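Local coordinates for protein sensor-type histidine kinase PrrB (Mycobacterium tuberculosis, PDB 1YSR) that uses ATP to phosphorylate a histidine in the PrrB/PrrA two-component system, the crystallised piece being its C-terminal ATP-binding domain, at residues 10-18 against 29-37; 89-98 against 128-136. One frame throughout, in Å; residues are numbered along the deposited sequence.

Interaction 1 (10-18 against 29-37)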
# COMPACT_ATOMS: atom_id res chain seq x y z
N ILE A 10 0.01 4.84 -5.81
CA ILE A 10 -1.24 4.31 -6.38
C ILE A 10 -0.94 3.38 -7.54
O ILE A 10 -1.62 2.34 -7.80
CB ILE A 10 -2.14 5.50 -6.91
CG1 ILE A 10 -2.67 6.33 -5.74
CG2 ILE A 10 -3.29 4.98 -7.77
CD1 ILE A 10 -3.40 5.46 -4.64
N THR A 11 0.09 3.78 -8.29
CA THR A 11 0.49 3.04 -9.46
C THR A 11 0.98 1.64 -9.11
O THR A 11 0.55 0.64 -9.73
CB THR A 11 1.51 3.89 -10.28
OG1 THR A 11 0.94 5.19 -10.51
CG2 THR A 11 1.79 3.21 -11.59
N ASP A 12 1.85 1.52 -8.11
CA ASP A 12 2.32 0.23 -7.64
C ASP A 12 1.18 -0.58 -7.05
O ASP A 12 1.12 -1.79 -7.22
CB ASP A 12 3.43 0.45 -6.58
CG ASP A 12 4.06 -0.85 -6.08
OD1 ASP A 12 4.63 -1.60 -6.89
OD2 ASP A 12 3.96 -1.14 -4.88
N LEU A 13 0.28 0.09 -6.29
CA LEU A 13 -0.89 -0.56 -5.74
C LEU A 13 -1.69 -1.27 -6.85
O LEU A 13 -2.10 -2.42 -6.71
CB LEU A 13 -1.77 0.50 -5.01
CG LEU A 13 -2.96 -0.08 -4.17
CD1 LEU A 13 -3.29 0.91 -3.05
CD2 LEU A 13 -4.19 -0.16 -5.07
N LEU A 14 -1.96 -0.54 -7.92
CA LEU A 14 -2.67 -1.13 -9.08
C LEU A 14 -1.92 -2.33 -9.68
O LEU A 14 -2.52 -3.34 -10.06
CB LEU A 14 -2.97 -0.06 -10.13
CG LEU A 14 -3.95 1.07 -9.70
CD1 LEU A 14 -4.13 2.15 -10.82
CD2 LEU A 14 -5.30 0.50 -9.33
N ASP A 15 -0.61 -2.17 -9.83
CA ASP A 15 0.25 -3.21 -10.43
C ASP A 15 0.12 -4.47 -9.57
O ASP A 15 -0.11 -5.53 -10.10
CB ASP A 15 1.70 -2.75 -10.54
CG ASP A 15 2.52 -3.55 -11.58
OD1 ASP A 15 1.94 -4.31 -12.40
OD2 ASP A 15 3.74 -3.37 -11.55
N ARG A 16 0.22 -4.34 -8.24
CA ARG A 16 0.07 -5.50 -7.36
C ARG A 16 -1.32 -6.04 -7.39
O ARG A 16 -1.51 -7.23 -7.33
CB ARG A 16 0.44 -5.25 -5.88
CG ARG A 16 1.85 -4.69 -5.63
CD ARG A 16 2.09 -4.49 -4.08
NE ARG A 16 1.06 -3.70 -3.37
CZ ARG A 16 1.10 -2.38 -3.11
NH1 ARG A 16 2.11 -1.62 -3.51
NH2 ARG A 16 0.11 -1.81 -2.45
N ALA A 17 -2.32 -5.15 -7.40
CA ALA A 17 -3.68 -5.62 -7.43
C ALA A 17 -3.92 -6.50 -8.66
O ALA A 17 -4.63 -7.50 -8.59
CB ALA A 17 -4.64 -4.42 -7.45
N ALA A 18 -3.37 -6.06 -9.78
CA ALA A 18 -3.67 -6.78 -11.04
C ALA A 18 -2.95 -8.14 -10.97
O ALA A 18 -3.51 -9.17 -11.32
CB ALA A 18 -3.18 -5.99 -12.20
N ASP A 29 -7.79 -11.78 -17.92
CA ASP A 29 -6.64 -11.01 -18.42
C ASP A 29 -6.75 -9.67 -17.69
O ASP A 29 -7.64 -8.86 -17.99
CB ASP A 29 -6.76 -10.73 -19.95
CG ASP A 29 -5.60 -9.86 -20.52
OD1 ASP A 29 -4.84 -9.16 -19.79
OD2 ASP A 29 -5.44 -9.86 -21.80
N VAL A 30 -5.89 -9.46 -16.70
CA VAL A 30 -5.99 -8.24 -15.89
C VAL A 30 -4.58 -7.65 -15.77
O VAL A 30 -3.60 -8.39 -15.49
CB VAL A 30 -6.63 -8.51 -14.51
CG1 VAL A 30 -5.90 -9.65 -13.77
CG2 VAL A 30 -6.66 -7.14 -13.67
N SER A 31 -4.47 -6.34 -15.97
CA SER A 31 -3.19 -5.71 -15.98
C SER A 31 -3.29 -4.22 -15.73
O SER A 31 -4.34 -3.59 -15.91
CB SER A 31 -2.55 -5.92 -17.36
OG SER A 31 -3.21 -5.04 -18.27
N LEU A 32 -2.18 -3.66 -15.28
CA LEU A 32 -2.02 -2.23 -15.21
C LEU A 32 -1.50 -1.77 -16.55
O LEU A 32 -0.35 -2.17 -16.95
CB LEU A 32 -0.96 -1.90 -14.18
CG LEU A 32 -0.53 -0.43 -14.16
CD1 LEU A 32 -1.74 0.45 -13.79
CD2 LEU A 32 0.59 -0.23 -13.15
N VAL A 33 -2.27 -0.90 -17.19
CA VAL A 33 -1.90 -0.14 -18.37
C VAL A 33 -0.76 0.85 -18.07
O VAL A 33 -0.75 1.48 -17.00
CB VAL A 33 -3.19 0.61 -18.75
CG1 VAL A 33 -2.96 2.05 -19.16
CG2 VAL A 33 -4.07 -0.24 -19.71
N PRO A 34 0.19 1.06 -19.02
CA PRO A 34 1.32 1.96 -18.78
C PRO A 34 0.86 3.27 -18.15
O PRO A 34 0.00 3.95 -18.72
CB PRO A 34 1.84 2.23 -20.22
CG PRO A 34 1.65 0.95 -20.89
CD PRO A 34 0.25 0.49 -20.39
N SER A 35 1.39 3.59 -16.96
CA SER A 35 0.91 4.75 -16.20
C SER A 35 2.08 5.45 -15.51
O SER A 35 2.98 4.78 -15.06
CB SER A 35 -0.08 4.33 -15.09
OG SER A 35 -1.31 3.75 -15.53
N PRO A 36 2.01 6.78 -15.34
CA PRO A 36 3.08 7.42 -14.58
C PRO A 36 2.89 7.01 -13.15
O PRO A 36 1.76 6.66 -12.75
CB PRO A 36 2.76 8.90 -14.69
CG PRO A 36 1.23 8.95 -14.91
CD PRO A 36 0.97 7.73 -15.77
N THR A 37 3.98 7.06 -12.39
CA THR A 37 3.91 6.85 -10.95
C THR A 37 3.20 7.98 -10.25
O THR A 37 3.57 9.17 -10.42
CB THR A 37 5.32 6.61 -10.35
OG1 THR A 37 5.78 5.33 -10.78
CG2 THR A 37 5.26 6.58 -8.85

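Interaction 2 (89-98 against 128-136)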
# COMPACT_ATOMS: atom_id res chain seq x y z
N VAL A 89 -22.90 -1.47 -16.78
CA VAL A 89 -23.95 -1.03 -15.87
C VAL A 89 -24.73 -0.02 -16.72
O VAL A 89 -24.17 0.98 -17.15
CB VAL A 89 -23.37 -0.28 -14.63
CG1 VAL A 89 -24.50 0.30 -13.75
CG2 VAL A 89 -22.54 -1.24 -13.81
N PRO A 90 -26.02 -0.31 -16.95
CA PRO A 90 -26.77 0.72 -17.74
C PRO A 90 -26.74 2.14 -17.13
O PRO A 90 -26.74 2.30 -15.89
CB PRO A 90 -28.20 0.14 -17.77
CG PRO A 90 -28.09 -1.33 -17.52
CD PRO A 90 -26.85 -1.47 -16.57
N GLU A 91 -26.68 3.17 -17.95
CA GLU A 91 -26.63 4.57 -17.46
C GLU A 91 -27.61 4.91 -16.32
O GLU A 91 -27.26 5.66 -15.38
CB GLU A 91 -26.89 5.52 -18.62
CG GLU A 91 -26.42 6.95 -18.37
CD GLU A 91 -26.73 7.89 -19.53
OE1 GLU A 91 -27.47 7.47 -20.48
OE2 GLU A 91 -26.26 9.06 -19.49
N GLY A 92 -28.83 4.38 -16.40
CA GLY A 92 -29.85 4.63 -15.37
C GLY A 92 -29.68 3.88 -14.07
O GLY A 92 -30.46 4.10 -13.12
N GLU A 93 -28.65 3.02 -13.99
CA GLU A 93 -28.50 2.11 -12.83
C GLU A 93 -27.27 2.39 -11.91
O GLU A 93 -27.06 1.71 -10.90
CB GLU A 93 -28.49 0.65 -13.27
CG GLU A 93 -29.83 0.21 -13.80
CD GLU A 93 -29.91 -1.23 -14.28
OE1 GLU A 93 -28.91 -1.98 -14.14
OE2 GLU A 93 -31.00 -1.65 -14.75
N ARG A 94 -26.51 3.39 -12.27
CA ARG A 94 -25.22 3.63 -11.61
C ARG A 94 -25.37 3.96 -10.12
O ARG A 94 -24.70 3.36 -9.24
CB ARG A 94 -24.50 4.73 -12.36
CG ARG A 94 -24.09 4.26 -13.72
CD ARG A 94 -23.68 5.36 -14.52
NE ARG A 94 -23.22 4.95 -15.86
CZ ARG A 94 -22.90 5.81 -16.84
NH1 ARG A 94 -23.02 7.13 -16.64
NH2 ARG A 94 -22.47 5.39 -18.03
N GLN A 95 -26.28 4.87 -9.81
CA GLN A 95 -26.51 5.24 -8.40
C GLN A 95 -26.92 4.04 -7.53
O GLN A 95 -26.38 3.83 -6.45
CB GLN A 95 -27.51 6.38 -8.33
CG GLN A 95 -27.82 6.87 -6.89
CD GLN A 95 -28.83 8.00 -6.87
OE1 GLN A 95 -29.53 8.20 -7.86
NE2 GLN A 95 -28.90 8.76 -5.75
N VAL A 96 -27.87 3.24 -7.97
CA VAL A 96 -28.29 2.09 -7.18
C VAL A 96 -27.13 1.14 -6.95
O VAL A 96 -26.99 0.52 -5.89
CB VAL A 96 -29.50 1.37 -7.82
CG1 VAL A 96 -29.75 -0.03 -7.19
CG2 VAL A 96 -30.74 2.24 -7.65
N VAL A 97 -26.27 1.04 -7.96
CA VAL A 97 -25.14 0.15 -7.81
C VAL A 97 -24.19 0.72 -6.71
O VAL A 97 -23.75 -0.01 -5.86
CB VAL A 97 -24.46 -0.09 -9.18
CG1 VAL A 97 -23.09 -0.70 -9.06
CG2 VAL A 97 -25.37 -1.02 -10.01
N PHE A 98 -23.95 2.01 -6.71
CA PHE A 98 -23.10 2.61 -5.66
C PHE A 98 -23.69 2.58 -4.25
O PHE A 98 -22.95 2.65 -3.28
CB PHE A 98 -22.71 4.03 -6.02
CG PHE A 98 -21.55 4.09 -6.94
CD1 PHE A 98 -20.30 3.58 -6.53
CD2 PHE A 98 -21.69 4.61 -8.23
CE1 PHE A 98 -19.22 3.61 -7.38
CE2 PHE A 98 -20.60 4.66 -9.09
CZ PHE A 98 -19.34 4.14 -8.66
N GLY A 128 -12.64 12.26 -2.33
CA GLY A 128 -12.80 12.22 -3.76
C GLY A 128 -14.14 11.59 -4.09
O GLY A 128 -15.01 11.47 -3.22
N THR A 129 -14.27 11.14 -5.33
CA THR A 129 -15.55 10.60 -5.80
C THR A 129 -15.33 9.29 -6.55
O THR A 129 -14.24 9.06 -7.05
CB THR A 129 -16.21 11.57 -6.76
OG1 THR A 129 -15.32 11.85 -7.86
CG2 THR A 129 -16.49 12.90 -6.02
N ALA A 130 -16.36 8.43 -6.55
CA ALA A 130 -16.37 7.25 -7.41
C ALA A 130 -17.56 7.38 -8.38
O ALA A 130 -18.64 7.80 -7.99
CB ALA A 130 -16.50 6.03 -6.59
N SER A 131 -17.35 7.05 -9.64
CA SER A 131 -18.47 7.07 -10.58
C SER A 131 -18.29 6.02 -11.63
O SER A 131 -17.19 5.46 -11.80
CB SER A 131 -18.58 8.43 -11.20
OG SER A 131 -17.36 8.74 -11.78
N LEU A 132 -19.38 5.77 -12.36
CA LEU A 132 -19.36 4.81 -13.46
C LEU A 132 -19.56 5.49 -14.81
O LEU A 132 -20.32 6.49 -14.96
CB LEU A 132 -20.44 3.77 -13.23
CG LEU A 132 -20.09 2.65 -12.23
CD1 LEU A 132 -21.29 2.03 -11.64
CD2 LEU A 132 -19.23 1.55 -12.94
N GLU A 133 -18.83 4.96 -15.77
CA GLU A 133 -18.82 5.43 -17.17
C GLU A 133 -18.85 4.20 -18.04
O GLU A 133 -18.83 3.06 -17.53
CB GLU A 133 -17.55 6.19 -17.47
CG GLU A 133 -17.43 7.47 -16.73
CD GLU A 133 -16.13 8.19 -16.99
OE1 GLU A 133 -15.34 7.71 -17.85
OE2 GLU A 133 -15.89 9.22 -16.33
N ASN A 134 -18.95 4.39 -19.36
CA ASN A 134 -18.93 3.26 -20.26
C ASN A 134 -17.48 3.03 -20.70
O ASN A 134 -16.76 3.97 -21.00
CB ASN A 134 -19.88 3.47 -21.47
CG ASN A 134 -21.34 3.03 -21.19
OD1 ASN A 134 -21.81 2.96 -20.02
ND2 ASN A 134 -22.07 2.74 -22.27
N SER A 135 -17.04 1.78 -20.71
CA SER A 135 -15.64 1.57 -20.96
C SER A 135 -15.40 1.42 -22.50
O SER A 135 -16.23 0.85 -23.17
CB SER A 135 -15.24 0.27 -20.33
OG SER A 135 -13.90 0.08 -20.64
N PRO A 136 -14.24 1.87 -23.00
CA PRO A 136 -13.77 1.50 -24.35
C PRO A 136 -13.62 0.00 -24.52
O PRO A 136 -13.64 -0.49 -25.66
CB PRO A 136 -12.39 2.17 -24.41
CG PRO A 136 -12.47 3.29 -23.53
CD PRO A 136 -13.32 2.81 -22.36
O HOH W 1 -21.22 0.25 -18.56

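Interaction 1 (10-18 against 29-37)
Leu-32, Thr-11 and Ala-18 carry most of the contact between helix 10-18 and the strand 29-32 with the loop that follows it. With CG of Leu-32 anti to the backbone N (chi1 170°) the branch leans on the helix, and the chi2 rotation parts its methyls. CD1 rests against CB of Leu-14, at 3.9 Å, while CD2 reaches between the carbonyl of Thr-11 and the CB of Asp-15, lying 3.5 Å from Thr-11 O. The side chains of Leu-14 and Asp-15 each meet that of Leu-32 at about a right angle.

About one helical turn beyond Leu-14, the small Ala-18 allows close approach: its CB lies 3.8 Å from Ser-31 CA, and the CG2 branch of Val-30 touches the same Ala-18 CB at 3.9 Å. Helix and strand run nearly antiparallel, at 163°, with a closest axial approach of 7.0 Å. This is part of the alpha/beta sandwich of the GHKL (gyrase, Hsp90, histidine kinase, MutL) ATPases: strand 29-32 is the outermost strand on its side of the mixed sheet, and the Leu-14 side chain also touches Ala-71 of strand 66-74 and Val-51 of helix 44-61.

Thr-11 bonds to the backbone of the loop beyond the strand. Its OG1 donates to Pro-36 O at 2.8 Å, in the carbonyl plane and on a lone pair (C=O...donor angle 132°), and accepts from the backbone N of Cys-38, so one hydroxyl grips the chain at two points. Thr-11 CG2 lies alongside Leu-32 CD2, at 4.0 Å, and close to Ser-35 CB.

Interaction 2 (89-98 against 128-136)
Arg-94 starts with CG anti to its carbonyl carbon (chi1 -68°) and then runs extended to the guanidinium, a course that lays its aliphatic part on Leu-132 and brings its head to Asn-134. Leu-132 likewise holds CG anti to its carbonyl carbon, which sends CD1 in among Val-89 CG2, Val-97 CG1 and the Phe-98 ring, whose CE2 is 3.7 Å away. Arg-94 CG packs on Leu-132 CB at 3.7 Å. Further out, one guanidinium face lies over the strand backbone, with Leu-132 O 3.1 Å above the plane and displaced toward the rim; Glu-91 CA is on the opposite face. Arg-94 NH2 donates to Asn-134 OD1 at 3.2 Å. The acceptor lies in the guanidinium plane, but the donor stands above the carbonyl plane and the N-H...O angle is 138°, a bent bond. A water that accepts from Val-89 N also lies within hydrogen-bonding distance of OD1.

Segment 89-98 follows the G1 box (DxGxG) of the histidine kinases, and Phe-98 begins a match to their F box. Strand 129-134 is an outermost strand of the mixed sheet, beside strand 140-147. Phe-98 CE1 meets Ala-130 CB at 3.7 Å. Ala-130 O lies over one ring face, Leu-132 N at the edge.

Read from the N terminus, the domain shows how local and distant closures share one sheet. Interaction 1 comes first and closes a short loop: ten residues, including the rest of helix 10-24, separate its segments. The chain then passes through helix 44-61 and strands 66-74 and 77-84 before interaction 2 opens. That contact closes a longer loop, which contains the unmodelled residues 103-113 and helix 117-125. The two loops are in series, neither nesting nor crossing. Their centres are 21 Å apart, on opposite sides of the chain's centre, yet each ties a helix to an outermost strand of the mixed sheet, 29-32 in one and 129-134 in the other.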